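Local coordinates for protein Bd0816 (Bdellovibrio bacteriovorus HD100, PDB 5CER) that probably acts as a serine-type D-Ala-D-Ala carboxypeptidase of the peptidase S13 family, removing terminal D-alanine from peptidoglycan peptides, at residues A[50-55]-A[393-398]; A[152-157]-A[166-171]; A[207-212]-A[387-392]. The protein carries 2 engineered substitutions. All coordinates share one frame; numbering follows the deposited sequence.

How the contacts relate
Contacts 1 and 3 share one C-terminal run of chain, residues 387-398, which has no regular structure: its first half passes helix 203-213 near the centre of the chain, and its second half turns and meets segment 50-55, on strand 54-61. Contact 2 lies farther out, folding the loop after helix 151-163 back over that helix. Chemistry follows place. Contact 3 is buried and joined by aliphatic packing and a water, contact 2 is buried but rests on one tyrosine and a methionine, and the partly exposed contact 1 depends on a salt bridge. Phe392 packs on Val166 and Met168, and Tyr397 OH probably bonds Phe167 N, tying contact 2 to the shared run.

Contact 1: residues A[50-55]-A[393-398]; sequences DYRHKT and DQNSYL
Opposite Arg52, in the extended segment 50-55 at the start of strand 54-61, Asp393 to Ser396 fold into a type I beta turn closed by Ser396 N and Asp393 O at 2.9 Å. The side chain of Arg52 crosses to this turn extended from CG to NE (chi2 -180°), and its guanidinium meets the Asp393 carboxylate end-on. Arg52 NH1 bonds Asp393 OD1 at 2.9 Å, while Arg52 NH2 bonds Asp393 OD2 at 2.8 Å, making a two-pronged salt bridge. The fork is twisted: the two planes stand 48° apart; OD2 offers its syn lone pair, whereas OD1 is met on its syn side but 33° out of the carboxylate plane. Asp393 OD1 has a second donor: Asn395 N reaches it at 3.0 Å from the opposite face of the carboxylate, forming an Asx turn. Two bonds on one oxygen and one on the other should fix the rotation of the carboxylate. Strand 194-199 runs antiparallel between strands 54-61 and 399-400 in the mixed sheet, and the salt bridge links the segments carrying these two strands, which flank a common neighbour. The end of that strand and the residue after it take part: Ser396 OG bonds Gln199 O and Arg52 NH1 bonds Ser200 O. Over one face of the guanidinium, offset toward the rim, lies CB of Asn395, 3.8 Å from Arg52 NH2. Ser396 OG additionally accepts from Asp393 N at 2.8 Å, bracing the start of the turn. Lys54 curls back so that its NZ donates to Arg52 O at 2.8 Å.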
loop_
_atom_site.group_PDB
_atom_site.type_symbol
_atom_site.label_atom_id
_atom_site.label_comp_id
_atom_site.label_asym_id
_atom_site.label_seq_id
_atom_site.Cartn_x
_atom_site.Cartn_y
_atom_site.Cartn_z
ATOM N N ASP A 50 -17.050 7.747 11.008
ATOM C CA ASP A 50 -16.728 9.165 10.797
ATOM C C ASP A 50 -16.033 9.805 12.010
ATOM O O ASP A 50 -15.965 11.012 12.110
ATOM C CB ASP A 50 -17.986 9.933 10.383
ATOM C CG ASP A 50 -18.372 9.679 8.944
ATOM O OD1 ASP A 50 -17.464 9.439 8.112
ATOM O OD2 ASP A 50 -19.578 9.722 8.600
ATOM N N TYR A 51 -15.481 8.990 12.900
ATOM C CA TYR A 51 -14.776 9.493 14.062
ATOM C C TYR A 51 -13.588 10.402 13.677
ATOM O O TYR A 51 -12.896 10.207 12.654
ATOM C CB TYR A 51 -14.301 8.317 14.919
ATOM C CG TYR A 51 -13.412 8.704 16.072
ATOM C CD1 TYR A 51 -13.955 9.120 17.285
ATOM C CD2 TYR A 51 -12.026 8.634 15.947
ATOM C CE1 TYR A 51 -13.143 9.477 18.330
ATOM C CE2 TYR A 51 -11.205 8.959 16.994
ATOM C CZ TYR A 51 -11.770 9.400 18.179
ATOM O OH TYR A 51 -10.951 9.746 19.237
ATOM N N ARG A 52 -13.368 11.397 14.510
ATOM C CA ARG A 52 -12.303 12.334 14.312
ATOM C C ARG A 52 -11.436 12.418 15.548
ATOM O O ARG A 52 -11.932 12.603 16.683
ATOM C CB ARG A 52 -12.889 13.689 13.915
ATOM C CG ARG A 52 -13.282 13.753 12.440
ATOM C CD ARG A 52 -13.846 15.123 12.138
ATOM N NE ARG A 52 -14.462 15.257 10.823
ATOM C CZ ARG A 52 -13.884 15.765 9.740
ATOM N NH1 ARG A 52 -12.607 16.147 9.724
ATOM N NH2 ARG A 52 -14.594 15.871 8.633
ATOM N N HIS A 53 -10.131 12.315 15.317
ATOM C CA HIS A 53 -9.121 12.535 16.360
ATOM C C HIS A 53 -8.984 14.045 16.610
ATOM O O HIS A 53 -8.556 14.785 15.728
ATOM C CB HIS A 53 -7.773 11.929 15.972
ATOM C CG HIS A 53 -7.806 10.447 15.803
ATOM N ND1 HIS A 53 -7.277 9.560 16.733
ATOM C CD2 HIS A 53 -8.319 9.689 14.807
ATOM C CE1 HIS A 53 -7.477 8.327 16.310
ATOM N NE2 HIS A 53 -8.095 8.382 15.141
ATOM N N LYS A 54 -9.407 14.483 17.789
ATOM C CA LYS A 54 -9.532 15.897 18.162
ATOM C C LYS A 54 -8.399 16.272 19.059
ATOM O O LYS A 54 -8.502 16.146 20.302
ATOM C CB LYS A 54 -10.869 16.170 18.894
ATOM C CG LYS A 54 -12.095 16.018 18.011
ATOM C CD LYS A 54 -13.413 16.153 18.765
ATOM C CE LYS A 54 -14.477 15.170 18.254
ATOM N NZ LYS A 54 -14.044 13.714 18.206
ATOM N N THR A 55 -7.318 16.752 18.445
ATOM C CA THR A 55 -6.169 17.215 19.159
ATOM C C THR A 55 -6.433 18.649 19.649
ATOM O O THR A 55 -6.785 19.544 18.873
ATOM C CB THR A 55 -4.919 17.085 18.286
ATOM O OG1 THR A 55 -4.846 15.773 17.683
ATOM C CG2 THR A 55 -3.671 17.285 19.103
ATOM N N ASP A 393 -9.317 17.767 6.238
ATOM C CA ASP A 393 -10.292 18.174 5.250
ATOM C C ASP A 393 -10.894 19.539 5.645
ATOM O O ASP A 393 -10.317 20.250 6.474
ATOM C CB ASP A 393 -11.355 17.085 5.095
ATOM C CG ASP A 393 -12.276 16.970 6.317
ATOM O OD1 ASP A 393 -12.091 17.749 7.323
ATOM O OD2 ASP A 393 -13.154 16.066 6.298
ATOM N N GLN A 394 -12.039 19.903 5.078
ATOM C CA GLN A 394 -12.634 21.254 5.308
ATOM C C GLN A 394 -13.171 21.503 6.722
ATOM O O GLN A 394 -13.412 22.630 7.054
ATOM C CB GLN A 394 -13.717 21.565 4.261
ATOM C CG GLN A 394 -13.162 21.573 2.830
ATOM C CD GLN A 394 -14.183 21.930 1.767
ATOM O OE1 GLN A 394 -15.114 21.173 1.500
ATOM N NE2 GLN A 394 -14.034 23.105 1.170
ATOM N N ASN A 395 -13.290 20.468 7.544
ATOM C CA ASN A 395 -13.636 20.605 8.935
ATOM C C ASN A 395 -12.421 20.418 9.836
ATOM O O ASN A 395 -12.560 20.281 11.045
ATOM C CB ASN A 395 -14.712 19.591 9.310
ATOM C CG ASN A 395 -16.076 19.962 8.775
ATOM O OD1 ASN A 395 -16.688 20.880 9.258
ATOM N ND2 ASN A 395 -16.557 19.240 7.773
ATOM N N SER A 396 -11.223 20.484 9.271
ATOM C CA SER A 396 -10.012 20.428 10.080
ATOM C C SER A 396 -9.505 21.786 10.521
ATOM O O SER A 396 -8.632 21.844 11.394
ATOM C CB SER A 396 -8.915 19.674 9.317
ATOM O OG SER A 396 -9.349 18.337 9.017
ATOM N N TYR A 397 -10.037 22.888 9.974
ATOM C CA TYR A 397 -9.599 24.231 10.427
ATOM C C TYR A 397 -9.801 24.392 11.938
ATOM O O TYR A 397 -10.787 23.932 12.482
ATOM C CB TYR A 397 -10.338 25.374 9.722
ATOM C CG TYR A 397 -10.281 25.299 8.211
ATOM C CD1 TYR A 397 -9.085 25.464 7.533
ATOM C CD2 TYR A 397 -11.440 25.098 7.454
ATOM C CE1 TYR A 397 -9.030 25.415 6.146
ATOM C CE2 TYR A 397 -11.396 25.064 6.071
ATOM C CZ TYR A 397 -10.180 25.203 5.433
ATOM O OH TYR A 397 -10.128 25.197 4.084
ATOM N N LEU A 398 -8.860 25.075 12.580
ATOM C CA LEU A 398 -8.885 25.316 14.031
ATOM C C LEU A 398 -10.171 26.009 14.508
ATOM O O LEU A 398 -10.526 27.038 13.953
ATOM C CB LEU A 398 -7.648 26.147 14.457
ATOM C CG LEU A 398 -6.254 25.519 14.308
ATOM C CD1 LEU A 398 -5.195 26.490 14.795
ATOM C CD2 LEU A 398 -6.110 24.170 15.008
#

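Contact 2: residues A[152-157]-A[166-171]; sequences AMYSKL and VFMLEK
The hydroxyl of Tyr154 donates to Leu169 O at 2.8 Å, pinning the middle of the loop 166-171 to helix 151-163. The carbonyl oxygen lies at the ring edge, close to the ring plane, and the hydroxyl approaches it tilted 18° from the carbonyl plane. With CG anti to the backbone N (chi1 -175°), the phenol projects from the helix straight at the loop. Glu170 O also comes near the ring, obliquely and without a hydrogen bond, 3.5 Å from Tyr154 CE1. Met168 reaches back from the loop in the opposite direction. Its chain is extended to SD and then bends at chi3, which brings the terminal methyl obliquely beside the phenol, CE of Met168 lying 3.6 Å from CZ of Tyr154. The same methyl touches Leu157 one helical turn on, where CD2 of Leu157 stands 3.9 Å from Met168 CE and the two side chains cross at about a right angle. One methyl thus fills the angle between two residues of the helix. Arg151 makes a cation-pi contact with the Tyr154 ring, and Ser89 OG of helix 81-93 bonds Leu169 N. The helix and its returning loop belong to the long connection from strand 98-104 to strand 175-181, parallel neighbours in the mixed sheet, and so form part of a beta-alpha-beta crossover.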
loop_
_atom_site.group_PDB
_atom_site.type_symbol
_atom_site.label_atom_id
_atom_site.label_comp_id
_atom_site.label_asym_id
_atom_site.label_seq_id
_atom_site.Cartn_x
_atom_site.Cartn_y
_atom_site.Cartn_z
ATOM N N ALA A 152 9.599 22.404 -1.313
ATOM C CA ALA A 152 9.043 21.544 -2.358
ATOM C C ALA A 152 7.920 20.639 -1.824
ATOM O O ALA A 152 6.858 20.517 -2.461
ATOM C CB ALA A 152 10.137 20.739 -3.031
ATOM N N MET A 153 8.134 20.031 -0.652
ATOM C CA MET A 153 7.126 19.166 -0.051
ATOM C C MET A 153 5.908 19.882 0.429
ATOM O O MET A 153 4.792 19.418 0.191
ATOM C CB MET A 153 7.718 18.312 1.053
ATOM C CG MET A 153 8.577 17.286 0.419
ATOM S SD MET A 153 9.100 15.859 1.282
ATOM C CE MET A 153 7.533 14.975 1.299
ATOM N N TYR A 154 6.100 20.997 1.119
ATOM C CA TYR A 154 4.958 21.823 1.527
ATOM C C TYR A 154 4.083 22.212 0.304
ATOM O O TYR A 154 2.859 22.179 0.346
ATOM C CB TYR A 154 5.423 23.086 2.259
ATOM C CG TYR A 154 4.255 23.895 2.795
ATOM C CD1 TYR A 154 3.586 24.815 1.980
ATOM C CD2 TYR A 154 3.816 23.733 4.105
ATOM C CE1 TYR A 154 2.499 25.526 2.450
ATOM C CE2 TYR A 154 2.710 24.424 4.567
ATOM C CZ TYR A 154 2.056 25.324 3.746
ATOM O OH TYR A 154 0.988 26.009 4.218
ATOM N N SER A 155 4.751 22.539 -0.784
ATOM C CA SER A 155 4.063 22.968 -2.000
ATOM C C SER A 155 3.269 21.822 -2.699
ATOM O O SER A 155 2.165 22.053 -3.210
ATOM C CB SER A 155 5.082 23.591 -2.961
ATOM O OG SER A 155 4.411 24.313 -3.959
ATOM N N LYS A 156 3.848 20.623 -2.719
ATOM C CA LYS A 156 3.132 19.444 -3.189
ATOM C C LYS A 156 1.895 19.171 -2.330
ATOM O O LYS A 156 0.787 18.967 -2.865
ATOM C CB LYS A 156 4.012 18.200 -3.189
ATOM C CG LYS A 156 5.007 18.121 -4.333
ATOM C CD LYS A 156 5.608 16.710 -4.462
ATOM C CE LYS A 156 6.998 16.724 -5.110
ATOM N NZ LYS A 156 8.076 17.112 -4.121
ATOM N N LEU A 157 2.060 19.229 -1.013
ATOM C CA LEU A 157 0.928 19.035 -0.118
ATOM C C LEU A 157 -0.165 20.061 -0.393
ATOM O O LEU A 157 -1.330 19.709 -0.509
ATOM C CB LEU A 157 1.356 19.076 1.360
ATOM C CG LEU A 157 0.188 18.961 2.357
ATOM C CD1 LEU A 157 -0.477 17.603 2.202
ATOM C CD2 LEU A 157 0.654 19.206 3.794
ATOM N N VAL A 166 -9.237 22.615 0.341
ATOM C CA VAL A 166 -8.759 23.021 1.676
ATOM C C VAL A 166 -7.736 24.115 1.512
ATOM O O VAL A 166 -6.825 24.009 0.720
ATOM C CB VAL A 166 -8.105 21.870 2.461
ATOM C CG1 VAL A 166 -7.569 22.375 3.795
ATOM C CG2 VAL A 166 -9.078 20.721 2.666
ATOM N N PHE A 167 -7.934 25.188 2.273
ATOM C CA PHE A 167 -7.055 26.335 2.236
ATOM C C PHE A 167 -5.798 26.103 3.075
ATOM O O PHE A 167 -5.890 25.775 4.270
ATOM C CB PHE A 167 -7.782 27.607 2.732
ATOM C CG PHE A 167 -6.893 28.817 2.753
ATOM C CD1 PHE A 167 -6.087 29.093 3.870
ATOM C CD2 PHE A 167 -6.837 29.679 1.659
ATOM C CE1 PHE A 167 -5.257 30.211 3.887
ATOM C CE2 PHE A 167 -6.003 30.794 1.673
ATOM C CZ PHE A 167 -5.219 31.065 2.785
ATOM N N MET A 168 -4.644 26.412 2.492
ATOM C CA MET A 168 -3.379 26.530 3.216
ATOM C C MET A 168 -2.643 27.754 2.710
ATOM O O MET A 168 -2.754 28.132 1.554
ATOM C CB MET A 168 -2.495 25.320 2.985
ATOM C CG MET A 168 -3.088 24.009 3.474
ATOM S SD MET A 168 -2.030 22.594 3.056
ATOM C CE MET A 168 -0.602 22.868 4.095
ATOM N N LEU A 169 -1.894 28.402 3.605
ATOM C CA LEU A 169 -1.089 29.569 3.216
ATOM C C LEU A 169 0.035 29.134 2.285
ATOM O O LEU A 169 0.508 28.029 2.374
ATOM C CB LEU A 169 -0.526 30.250 4.459
ATOM C CG LEU A 169 -1.565 30.893 5.377
ATOM C CD1 LEU A 169 -0.963 31.187 6.737
ATOM C CD2 LEU A 169 -2.130 32.171 4.745
ATOM N N GLU A 170 0.432 30.015 1.382
ATOM C CA GLU A 170 1.590 29.739 0.525
ATOM C C GLU A 170 2.884 29.460 1.301
ATOM O O GLU A 170 3.605 28.520 0.982
ATOM C CB GLU A 170 1.874 30.882 -0.443
ATOM C CG GLU A 170 2.576 30.389 -1.700
ATOM C CD GLU A 170 2.860 31.487 -2.701
ATOM O OE1 GLU A 170 2.190 32.557 -2.646
ATOM O OE2 GLU A 170 3.763 31.274 -3.556
ATOM N N LYS A 171 3.145 30.257 2.329
ATOM C CA LYS A 171 4.513 30.359 2.869
ATOM C C LYS A 171 4.553 30.627 4.389
ATOM O O LYS A 171 5.130 31.604 4.847
ATOM C CB LYS A 171 5.309 31.352 1.980
ATOM C CG LYS A 171 6.772 31.730 2.392
ATOM C CD LYS A 171 7.838 30.816 1.763
ATOM C CE LYS A 171 9.343 31.291 1.852
ATOM N NZ LYS A 171 9.640 32.701 2.293
#

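Contact 3: residues A[207-212]-A[387-392]; sequences LKRMNN and ILALPF
Ala389 packs against Arg209 where the C-terminal run passes helix 203-213, the helix followed by a Ser-Asn-Asn sequence consistent with the SxN motif of the penicillin-binding proteins and serine beta-lactamases, the clan to which S13 peptidases belong. The backbones are close here, with the CA atoms of Arg209 and Ala389 5.4 Å apart, which the small alanine side chain permits. Apolar contact makes up most of the interface. CB of Ala389 meets CB of Arg209 at 3.9 Å, and at the preceding residue the CD1 methyl of Ile387 rests on the aliphatic part of Lys208, 4.0 Å from its CE. A bend at chi2 (77°) carries the lysine chain obliquely across that methyl. No direct hydrogen bond joins the segments: Ala389 O lies 3.6 Å from Arg209 CD and oblique to the guanidinium. The charged ends are engaged elsewhere. Arg209 forms salt bridges with Glu115 and Asp303, while the buried ammonium of Lys208 pairs with Asp301 and also bonds Ser292 O, Leu295 O and Tyr384 OH, a setting likely to favour its protonated form. Both long side chains thereby present their carbon atoms to the passing chain. The hydrogen-bonded link between the segments runs through a water: it accepts from Asn212 ND2 at 2.9 Å and donates to Ile387 O at 2.7 Å.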
loop_
_atom_site.group_PDB
_atom_site.type_symbol
_atom_site.label_atom_id
_atom_site.label_comp_id
_atom_site.label_asym_id
_atom_site.label_seq_id
_atom_site.Cartn_x
_atom_site.Cartn_y
_atom_site.Cartn_z
ATOM N N LEU A 207 -8.324 5.472 7.188
ATOM C CA LEU A 207 -8.285 4.069 6.854
ATOM C C LEU A 207 -8.031 3.867 5.346
ATOM O O LEU A 207 -7.245 2.979 4.960
ATOM C CB LEU A 207 -9.574 3.394 7.326
ATOM C CG LEU A 207 -9.771 3.352 8.865
ATOM C CD1 LEU A 207 -11.206 2.972 9.216
ATOM C CD2 LEU A 207 -8.814 2.394 9.536
ATOM N N LYS A 208 -8.699 4.661 4.516
ATOM C CA LYS A 208 -8.497 4.614 3.086
ATOM C C LYS A 208 -7.029 4.860 2.739
ATOM O O LYS A 208 -6.448 4.154 1.921
ATOM C CB LYS A 208 -9.386 5.634 2.384
ATOM C CG LYS A 208 -9.237 5.639 0.863
ATOM C CD LYS A 208 -9.966 4.469 0.215
ATOM C CE LYS A 208 -9.750 4.485 -1.292
ATOM N NZ LYS A 208 -10.694 3.661 -2.089
ATOM N N ARG A 209 -6.437 5.853 3.406
ATOM C CA ARG A 209 -5.020 6.153 3.218
ATOM C C ARG A 209 -4.109 4.970 3.652
ATOM O O ARG A 209 -3.206 4.567 2.892
ATOM C CB ARG A 209 -4.651 7.420 3.994
ATOM C CG ARG A 209 -3.214 7.874 3.891
ATOM C CD ARG A 209 -2.800 8.101 2.483
ATOM N NE ARG A 209 -1.588 8.910 2.418
ATOM C CZ ARG A 209 -0.936 9.222 1.288
ATOM N NH1 ARG A 209 -1.307 8.729 0.096
ATOM N NH2 ARG A 209 0.163 9.975 1.367
ATOM N N MET A 210 -4.379 4.414 4.837
ATOM C CA MET A 210 -3.632 3.290 5.341
ATOM C C MET A 210 -3.683 2.094 4.396
ATOM O O MET A 210 -2.668 1.465 4.110
ATOM C CB MET A 210 -4.211 2.866 6.699
ATOM C CG MET A 210 -3.685 1.546 7.264
ATOM S SD MET A 210 -4.552 1.132 8.784
ATOM C CE MET A 210 -6.089 0.457 8.093
ATOM N N ASN A 211 -4.892 1.742 3.968
ATOM C CA ASN A 211 -5.118 0.605 3.100
ATOM C C ASN A 211 -4.543 0.797 1.702
ATOM O O ASN A 211 -4.106 -0.161 1.065
ATOM C CB ASN A 211 -6.632 0.243 3.121
ATOM C CG ASN A 211 -7.031 -0.398 4.430
ATOM O OD1 ASN A 211 -6.274 -1.214 4.987
ATOM N ND2 ASN A 211 -8.207 -0.070 4.935
ATOM N N ASN A 212 -4.604 2.016 1.190
ATOM C CA ASN A 212 -3.980 2.344 -0.102
ATOM C C ASN A 212 -2.485 2.063 -0.066
ATOM O O ASN A 212 -1.938 1.423 -0.980
ATOM C CB ASN A 212 -4.211 3.833 -0.456
ATOM C CG ASN A 212 -5.592 4.114 -1.070
ATOM O OD1 ASN A 212 -6.340 3.196 -1.474
ATOM N ND2 ASN A 212 -5.924 5.387 -1.169
ATOM N N ILE A 387 -10.860 8.838 -4.263
ATOM C CA ILE A 387 -10.758 9.611 -3.019
ATOM C C ILE A 387 -9.331 10.132 -2.893
ATOM O O ILE A 387 -8.382 9.388 -3.017
ATOM C CB ILE A 387 -11.104 8.736 -1.792
ATOM C CG1 ILE A 387 -12.575 8.307 -1.835
ATOM C CG2 ILE A 387 -10.778 9.460 -0.492
ATOM C CD1 ILE A 387 -12.879 7.037 -1.057
ATOM N N LEU A 388 -9.203 11.427 -2.666
ATOM C CA LEU A 388 -7.916 12.016 -2.419
ATOM C C LEU A 388 -7.805 11.985 -0.877
ATOM O O LEU A 388 -8.484 12.729 -0.191
ATOM C CB LEU A 388 -7.839 13.411 -3.012
ATOM C CG LEU A 388 -6.515 14.201 -2.748
ATOM C CD1 LEU A 388 -5.234 13.391 -2.978
ATOM C CD2 LEU A 388 -6.466 15.525 -3.526
ATOM N N ALA A 389 -6.979 11.071 -0.365
ATOM C CA ALA A 389 -6.976 10.741 1.044
ATOM C C ALA A 389 -5.946 11.546 1.886
ATOM O O ALA A 389 -4.876 11.081 2.264
ATOM C CB ALA A 389 -6.775 9.254 1.216
ATOM N N LEU A 390 -6.319 12.774 2.187
ATOM C CA LEU A 390 -5.504 13.659 3.036
ATOM C C LEU A 390 -5.838 13.445 4.509
ATOM O O LEU A 390 -6.956 13.073 4.830
ATOM C CB LEU A 390 -5.733 15.113 2.651
ATOM C CG LEU A 390 -5.305 15.455 1.215
ATOM C CD1 LEU A 390 -6.016 16.672 0.598
ATOM C CD2 LEU A 390 -3.810 15.703 1.291
ATOM N N PRO A 391 -4.886 13.727 5.389
ATOM C CA PRO A 391 -5.137 13.598 6.798
ATOM C C PRO A 391 -5.936 14.742 7.413
ATOM O O PRO A 391 -6.162 14.741 8.631
ATOM C CB PRO A 391 -3.738 13.520 7.390
ATOM C CG PRO A 391 -2.897 14.311 6.461
ATOM C CD PRO A 391 -3.505 14.163 5.112
ATOM N N PHE A 392 -6.372 15.708 6.594
ATOM C CA PHE A 392 -7.241 16.828 7.048
ATOM C C PHE A 392 -8.211 17.119 5.921
ATOM O O PHE A 392 -7.931 16.748 4.784
ATOM C CB PHE A 392 -6.389 18.089 7.384
ATOM C CG PHE A 392 -5.416 18.487 6.306
ATOM C CD1 PHE A 392 -5.825 19.228 5.224
ATOM C CD2 PHE A 392 -4.094 18.073 6.352
ATOM C CE1 PHE A 392 -4.947 19.562 4.197
ATOM C CE2 PHE A 392 -3.194 18.419 5.335
ATOM C CZ PHE A 392 -3.636 19.176 4.259
HETATM O O HOH W 1 -7.590 6.850 -2.992
#